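Local coordinates for gram-negative insecticidal protein (Chromobacterium piscinae, PDB 6FBM), which is toxic to insects and, as a member of the MACPF and beta-tripod families, probably acts by forming pores in membranes, at residues A185-D193 / D376-K384; A409-G419 / Y437-D447. One frame throughout, in Å; residues are numbered along the deposited sequence.

The two contacts lie in series along the chain, their centres about 14 Å apart, and converge on the three-stranded antiparallel sheet of strands 383-384, 439-441 and 415-416. Both are partly buried, but contact 2 has the larger interface and more buried residues. Contact 1 joins a loop of the MACPF region to the loop leading into strand 383-384 and combines lysine-aspartate pairs and bridging waters with the packing of Leu190. Contact 2, farther from the centre of the chain, pairs strands 415-416 and 439-441, relying more on backbone hydrogen bonds and apolar and aromatic packing, with its charged groups at one end. They meet directly: the Tyr415 hydroxyl bonds to Gly381 O, and Leu190 packs against His441.

Contact 1: A185-D193 / D376-K384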
# COMPACT_ATOMS: atom_id res chain seq x y z
N ALA A 185 39.20 -2.70 3.52
CA ALA A 185 40.17 -2.40 2.46
C ALA A 185 41.39 -3.29 2.56
O ALA A 185 41.99 -3.43 3.65
CB ALA A 185 40.57 -0.93 2.46
N ALA A 186 41.73 -3.90 1.43
CA ALA A 186 43.03 -4.52 1.23
C ALA A 186 43.88 -3.51 0.46
O ALA A 186 43.67 -3.32 -0.74
CB ALA A 186 42.88 -5.80 0.44
N SER A 187 44.81 -2.86 1.16
CA SER A 187 45.56 -1.76 0.58
C SER A 187 46.99 -2.21 0.28
O SER A 187 47.63 -2.88 1.10
CB SER A 187 45.58 -0.57 1.53
OG SER A 187 44.30 0.01 1.67
N LYS A 188 47.47 -1.83 -0.90
CA LYS A 188 48.85 -1.98 -1.29
C LYS A 188 49.53 -0.66 -0.91
O LYS A 188 49.64 0.25 -1.74
CB LYS A 188 48.90 -2.24 -2.80
CG LYS A 188 48.76 -3.73 -3.11
CD LYS A 188 48.10 -4.19 -4.41
CE LYS A 188 48.22 -3.24 -5.58
NZ LYS A 188 48.01 -3.99 -6.86
N THR A 189 49.98 -0.54 0.34
CA THR A 189 50.45 0.76 0.83
C THR A 189 51.74 1.25 0.17
O THR A 189 51.97 2.44 0.05
CB THR A 189 50.68 0.82 2.38
OG1 THR A 189 51.59 -0.19 2.79
CG2 THR A 189 49.41 0.64 3.15
N LEU A 190 52.57 0.31 -0.28
CA LEU A 190 53.82 0.62 -0.95
C LEU A 190 53.60 1.36 -2.28
O LEU A 190 54.54 1.96 -2.80
CB LEU A 190 54.66 -0.64 -1.17
CG LEU A 190 54.92 -1.56 0.01
CD1 LEU A 190 55.78 -2.74 -0.42
CD2 LEU A 190 55.47 -0.82 1.22
N LYS A 191 52.38 1.33 -2.81
CA LYS A 191 52.02 2.14 -3.98
C LYS A 191 51.35 3.47 -3.65
O LYS A 191 50.79 4.11 -4.54
CB LYS A 191 51.10 1.33 -4.90
CG LYS A 191 51.67 -0.02 -5.31
CD LYS A 191 50.94 -0.63 -6.49
CE LYS A 191 51.30 0.00 -7.82
NZ LYS A 191 50.16 -0.21 -8.75
N MET A 192 51.46 3.95 -2.41
CA MET A 192 50.47 4.88 -1.85
C MET A 192 50.95 6.17 -1.15
O MET A 192 50.30 6.62 -0.19
CB MET A 192 49.58 4.07 -0.89
CG MET A 192 48.12 3.98 -1.23
SD MET A 192 47.22 3.30 0.18
CE MET A 192 47.18 4.71 1.28
N ASP A 193 52.07 6.77 -1.59
CA ASP A 193 52.47 8.12 -1.10
C ASP A 193 52.40 8.20 0.43
O ASP A 193 51.93 9.18 1.03
CB ASP A 193 51.58 9.22 -1.72
CG ASP A 193 51.57 9.20 -3.27
OD1 ASP A 193 52.64 8.90 -3.86
OD2 ASP A 193 50.51 9.46 -3.90
N ASP A 376 58.14 -7.35 -10.08
CA ASP A 376 57.10 -7.20 -9.08
C ASP A 376 55.84 -7.93 -9.57
O ASP A 376 54.95 -7.33 -10.15
CB ASP A 376 56.85 -5.70 -8.84
CG ASP A 376 56.06 -5.42 -7.56
OD1 ASP A 376 55.46 -6.37 -6.99
OD2 ASP A 376 56.07 -4.25 -7.11
N LEU A 377 55.80 -9.24 -9.34
CA LEU A 377 54.79 -10.13 -9.97
C LEU A 377 53.34 -9.75 -9.63
O LEU A 377 52.50 -9.61 -10.53
CB LEU A 377 55.00 -11.58 -9.55
CG LEU A 377 54.10 -12.64 -10.21
CD1 LEU A 377 53.90 -12.45 -11.72
CD2 LEU A 377 54.68 -14.04 -9.93
N PHE A 378 53.10 -9.55 -8.34
CA PHE A 378 51.77 -9.23 -7.81
C PHE A 378 51.49 -7.73 -7.72
O PHE A 378 50.48 -7.34 -7.15
CB PHE A 378 51.64 -9.89 -6.43
CG PHE A 378 52.05 -11.33 -6.43
CD1 PHE A 378 51.29 -12.27 -7.09
CD2 PHE A 378 53.20 -11.73 -5.81
CE1 PHE A 378 51.67 -13.59 -7.15
CE2 PHE A 378 53.61 -13.06 -5.84
CZ PHE A 378 52.83 -14.00 -6.50
N ASP A 379 52.38 -6.90 -8.28
CA ASP A 379 52.19 -5.47 -8.42
C ASP A 379 51.93 -4.86 -7.05
O ASP A 379 50.96 -4.13 -6.83
CB ASP A 379 51.03 -5.18 -9.40
CG ASP A 379 50.84 -3.71 -9.70
OD1 ASP A 379 51.83 -2.94 -9.67
OD2 ASP A 379 49.68 -3.33 -9.96
N LEU A 380 52.79 -5.22 -6.10
CA LEU A 380 52.68 -4.76 -4.73
C LEU A 380 53.41 -3.46 -4.45
O LEU A 380 53.31 -2.96 -3.35
CB LEU A 380 53.27 -5.82 -3.81
CG LEU A 380 52.66 -7.20 -3.89
CD1 LEU A 380 53.41 -8.17 -3.03
CD2 LEU A 380 51.21 -7.13 -3.49
N GLY A 381 54.15 -2.93 -5.42
CA GLY A 381 55.05 -1.79 -5.22
C GLY A 381 56.28 -2.08 -4.40
O GLY A 381 56.84 -1.17 -3.77
N VAL A 382 56.73 -3.34 -4.37
CA VAL A 382 58.01 -3.69 -3.71
C VAL A 382 59.26 -3.23 -4.45
O VAL A 382 60.33 -3.09 -3.85
CB VAL A 382 58.14 -5.20 -3.43
CG1 VAL A 382 57.10 -5.66 -2.43
CG2 VAL A 382 58.02 -6.02 -4.68
N LEU A 383 59.12 -3.06 -5.77
CA LEU A 383 60.11 -2.41 -6.59
C LEU A 383 59.60 -1.04 -6.89
O LEU A 383 58.45 -0.87 -7.30
CB LEU A 383 60.30 -3.16 -7.90
CG LEU A 383 60.75 -4.63 -7.77
CD1 LEU A 383 60.88 -5.26 -9.14
CD2 LEU A 383 62.04 -4.75 -6.97
N LYS A 384 60.46 -0.05 -6.71
CA LYS A 384 60.14 1.32 -7.05
C LYS A 384 61.38 1.99 -7.58
O LYS A 384 62.46 1.75 -7.06
CB LYS A 384 59.65 2.05 -5.80
CG LYS A 384 59.01 3.37 -6.06
CD LYS A 384 58.38 3.97 -4.84
CE LYS A 384 57.67 5.25 -5.27
NZ LYS A 384 57.01 5.82 -4.10
O HOH W 1 51.91 -2.72 -0.83
O HOH W 2 55.98 3.99 -1.39
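Lys188 NZ is held at two points by Asp379. It gives a hydrogen bond to the backbone Asp379 O (3.0 Å), reaching that oxygen from a position tilted 30° from the carbonyl plane, and it forms a longer salt bridge with the side-chain Asp379 OD2 (3.6 Å). Bends at chi2 and chi3 of the lysine chain steer NZ to Asp379 O, while its CG lies near Leu380 CD2. The Lys191 and Asp379 side chains cross at about a right angle and form a salt bridge, Lys191 NZ to Asp379 OD1 3.3 Å; its hydrogen bonds to OD1 and OD2 are both weak. Asp379 swings its carboxylate away from its own N (chi1 -175°), which brings it within range of both ammonium groups.

Beside this network Leu190 rests on the backbone. Its CB lies 3.4 Å from Gly381 O, and its CD1 meets Val382 CG1 at 3.8 Å. Gly381 has no side chain, and Lys191 CG passes close to its CA. Water 1 accepts from Leu190 N and donates to Leu380 O (2.9 Å); water 2 links Leu190 O to Lys384 NZ, weakly on the lysine side. Behind the contact, Asp376 OD1 receives Leu380 N (3.0 Å) from above the carboxylate plane, bracing the turn that presents Asp379.

The contact thus ties the loop that follows strand 179-187, within the MACPF region, to the C-terminal part of the chain. One carboxylate facing two lysines would probably stay ionised, and the join rests on this lysine-aspartate network and the packing of Leu190 side by side, with water filling in.

Contact 2: A409-G419 / Y437-D447; sequences AIPPQGYRALG and YVCVHQSLCAD
Arg416 and Val440 form a hydrogen-bonded antiparallel pair that places strand 415-416 at the edge of a three-stranded sheet; the type II turn from Pro412 to Tyr415 leads into it. Arg416 N donates to Val440 O at 2.8 Å, and Val440 N returns the bond to Arg416 O almost straight, with an angle of 170° at the hydrogen. The pairing continues past the bridge, where Gln442 N bonds to Gly414 O at 2.9 Å.

Packing is close on the side of Tyr415 and Cys439. The His441 edge points at the Tyr415 face in a T-shaped stack, its CD2 over the centre of the phenol ring and the planes 82° apart. Gly414 O, in turn, lies over one face of the imidazole. Cys439 SG fits against Pro411 CB (3.7 Å), with Ala409 and Ala417 close by. On the face carrying Val440, Leu418 crosses the valine at about a right angle, Leu418 CD1 to Val440 CG2 3.8 Å, and its other methyl leans on Cys445 SG. At the far end Tyr437 OH donates to Gly419 O in the carbonyl plane, and water 4, held by Leu418 N and Val438 O, donates weakly to the same hydroxyl.

The Arg416 end is looser. A bend at chi2 (-77°) turns the guanidinium back so that NH1 donates to its neighbour's carbonyl, Tyr415 O. Gln442 runs alongside without bonding to it, and Asp447 is reached through water 3, weakly bound to Arg416 NE. The imidazole has a bond of its own: His441 ND1 donates to Ser443 OG at 2.7 Å, nearly in the ring plane.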
# COMPACT_ATOMS: atom_id res chain seq x y z
N ALA A 409 72.16 4.68 -6.36
CA ALA A 409 70.77 5.04 -6.40
C ALA A 409 70.42 5.66 -5.05
O ALA A 409 70.79 5.14 -4.00
CB ALA A 409 69.92 3.83 -6.70
N ILE A 410 69.76 6.80 -5.10
CA ILE A 410 69.11 7.36 -3.93
C ILE A 410 67.72 6.72 -3.91
O ILE A 410 66.91 6.99 -4.80
CB ILE A 410 69.01 8.90 -3.98
CG1 ILE A 410 70.37 9.54 -4.17
CG2 ILE A 410 68.39 9.41 -2.68
CD1 ILE A 410 70.31 10.99 -4.59
N PRO A 411 67.45 5.86 -2.92
CA PRO A 411 66.14 5.22 -2.90
C PRO A 411 65.06 6.15 -2.37
O PRO A 411 65.34 7.00 -1.50
CB PRO A 411 66.32 4.04 -1.94
CG PRO A 411 67.74 4.09 -1.47
CD PRO A 411 68.26 5.46 -1.75
N PRO A 412 63.81 5.97 -2.85
CA PRO A 412 62.69 6.66 -2.17
C PRO A 412 62.53 6.12 -0.76
O PRO A 412 63.02 5.03 -0.46
CB PRO A 412 61.48 6.32 -3.01
CG PRO A 412 61.85 5.03 -3.70
CD PRO A 412 63.33 5.05 -3.91
N GLN A 413 61.84 6.89 0.07
CA GLN A 413 61.63 6.56 1.49
C GLN A 413 61.11 5.12 1.65
O GLN A 413 60.09 4.75 1.03
CB GLN A 413 60.64 7.54 2.16
CG GLN A 413 60.56 7.40 3.70
CD GLN A 413 61.86 7.83 4.42
OE1 GLN A 413 62.72 8.50 3.81
NE2 GLN A 413 62.03 7.40 5.67
N GLY A 414 61.84 4.34 2.46
CA GLY A 414 61.49 2.95 2.74
C GLY A 414 62.12 1.89 1.86
O GLY A 414 61.96 0.71 2.14
N TYR A 415 62.83 2.30 0.80
CA TYR A 415 63.46 1.35 -0.13
C TYR A 415 65.00 1.35 -0.02
O TYR A 415 65.58 2.17 0.67
CB TYR A 415 63.01 1.65 -1.54
CG TYR A 415 61.54 1.53 -1.75
CD1 TYR A 415 60.66 2.48 -1.24
CD2 TYR A 415 60.99 0.45 -2.48
CE1 TYR A 415 59.29 2.37 -1.43
CE2 TYR A 415 59.62 0.33 -2.68
CZ TYR A 415 58.78 1.29 -2.16
OH TYR A 415 57.45 1.17 -2.36
N ARG A 416 65.63 0.40 -0.69
CA ARG A 416 67.08 0.23 -0.66
C ARG A 416 67.60 -0.13 -2.03
O ARG A 416 66.92 -0.82 -2.78
CB ARG A 416 67.46 -0.93 0.26
CG ARG A 416 66.97 -0.82 1.68
CD ARG A 416 67.83 0.15 2.46
NE ARG A 416 67.34 0.18 3.83
CZ ARG A 416 66.30 0.87 4.27
NH1 ARG A 416 65.63 1.68 3.48
NH2 ARG A 416 65.95 0.74 5.54
N ALA A 417 68.81 0.31 -2.33
CA ALA A 417 69.49 -0.10 -3.56
C ALA A 417 70.36 -1.33 -3.27
O ALA A 417 70.88 -1.49 -2.17
CB ALA A 417 70.32 1.04 -4.11
N LEU A 418 70.47 -2.20 -4.27
CA LEU A 418 71.21 -3.46 -4.12
C LEU A 418 72.60 -3.43 -4.76
O LEU A 418 73.45 -4.26 -4.42
CB LEU A 418 70.41 -4.60 -4.72
CG LEU A 418 68.97 -4.76 -4.22
CD1 LEU A 418 68.41 -6.10 -4.68
CD2 LEU A 418 68.89 -4.65 -2.69
N GLY A 419 72.85 -2.46 -5.64
CA GLY A 419 74.15 -2.31 -6.25
C GLY A 419 74.38 -0.96 -6.88
O GLY A 419 73.45 -0.33 -7.36
N TYR A 437 66.07 0.57 -13.73
CA TYR A 437 66.66 0.40 -12.41
C TYR A 437 65.61 0.67 -11.33
O TYR A 437 64.88 1.67 -11.40
CB TYR A 437 67.86 1.32 -12.19
CG TYR A 437 68.67 1.01 -10.95
CD1 TYR A 437 68.29 1.49 -9.71
CD2 TYR A 437 69.83 0.24 -11.03
CE1 TYR A 437 69.04 1.20 -8.57
CE2 TYR A 437 70.59 -0.04 -9.90
CZ TYR A 437 70.20 0.45 -8.67
OH TYR A 437 70.94 0.17 -7.55
N VAL A 438 65.59 -0.20 -10.32
CA VAL A 438 64.71 -0.03 -9.20
C VAL A 438 65.43 -0.30 -7.91
O VAL A 438 66.44 -1.02 -7.87
CB VAL A 438 63.46 -0.95 -9.28
CG1 VAL A 438 62.64 -0.59 -10.50
CG2 VAL A 438 63.86 -2.43 -9.31
N CYS A 439 64.87 0.28 -6.85
CA CYS A 439 65.19 -0.08 -5.49
C CYS A 439 64.13 -1.05 -5.01
O CYS A 439 63.06 -1.15 -5.60
CB CYS A 439 65.21 1.17 -4.63
SG CYS A 439 66.43 2.33 -5.18
N VAL A 440 64.44 -1.72 -3.91
CA VAL A 440 63.63 -2.79 -3.38
C VAL A 440 63.19 -2.35 -2.01
O VAL A 440 63.96 -1.71 -1.29
CB VAL A 440 64.46 -4.08 -3.29
CG1 VAL A 440 63.61 -5.25 -2.76
CG2 VAL A 440 64.99 -4.43 -4.68
N HIS A 441 61.94 -2.64 -1.65
CA HIS A 441 61.42 -2.21 -0.35
C HIS A 441 62.17 -2.91 0.78
O HIS A 441 62.49 -4.09 0.69
CB HIS A 441 59.90 -2.44 -0.22
CG HIS A 441 59.30 -1.75 0.96
ND1 HIS A 441 58.96 -2.42 2.12
CD2 HIS A 441 58.98 -0.46 1.18
CE1 HIS A 441 58.48 -1.57 3.01
NE2 HIS A 441 58.49 -0.37 2.47
N GLN A 442 62.50 -2.11 1.80
CA GLN A 442 63.07 -2.50 3.10
C GLN A 442 62.67 -3.90 3.60
O GLN A 442 63.52 -4.72 3.96
CB GLN A 442 62.64 -1.42 4.12
CG GLN A 442 62.80 -1.69 5.62
CD GLN A 442 62.65 -0.40 6.44
OE1 GLN A 442 61.93 0.54 6.02
NE2 GLN A 442 63.33 -0.34 7.60
N SER A 443 61.37 -4.15 3.59
CA SER A 443 60.78 -5.40 4.05
C SER A 443 61.37 -6.66 3.41
O SER A 443 61.43 -7.71 4.05
CB SER A 443 59.28 -5.35 3.82
OG SER A 443 58.98 -5.09 2.45
N LEU A 444 61.80 -6.55 2.15
CA LEU A 444 62.38 -7.68 1.42
C LEU A 444 63.90 -7.75 1.52
O LEU A 444 64.51 -8.70 1.02
CB LEU A 444 62.00 -7.60 -0.05
CG LEU A 444 60.54 -7.33 -0.38
CD1 LEU A 444 60.33 -7.53 -1.88
CD2 LEU A 444 59.63 -8.25 0.42
N CYS A 445 64.51 -6.76 2.16
CA CYS A 445 65.96 -6.66 2.19
C CYS A 445 66.51 -6.79 3.59
O CYS A 445 65.79 -6.58 4.58
CB CYS A 445 66.40 -5.32 1.62
SG CYS A 445 65.78 -4.98 -0.03
N ALA A 446 67.79 -7.15 3.64
CA ALA A 446 68.59 -7.19 4.87
C ALA A 446 69.72 -6.18 4.72
O ALA A 446 70.37 -6.13 3.67
CB ALA A 446 69.15 -8.58 5.08
N ASP A 447 69.98 -5.41 5.78
CA ASP A 447 71.13 -4.49 5.81
C ASP A 447 72.42 -5.24 5.48
O ASP A 447 72.56 -6.43 5.80
CB ASP A 447 71.29 -3.86 7.21
CG ASP A 447 70.14 -2.94 7.58
OD1 ASP A 447 69.45 -2.41 6.67
OD2 ASP A 447 69.95 -2.74 8.80
O HOH W 3 70.27 -0.86 4.55
O HOH W 4 68.62 -1.77 -6.46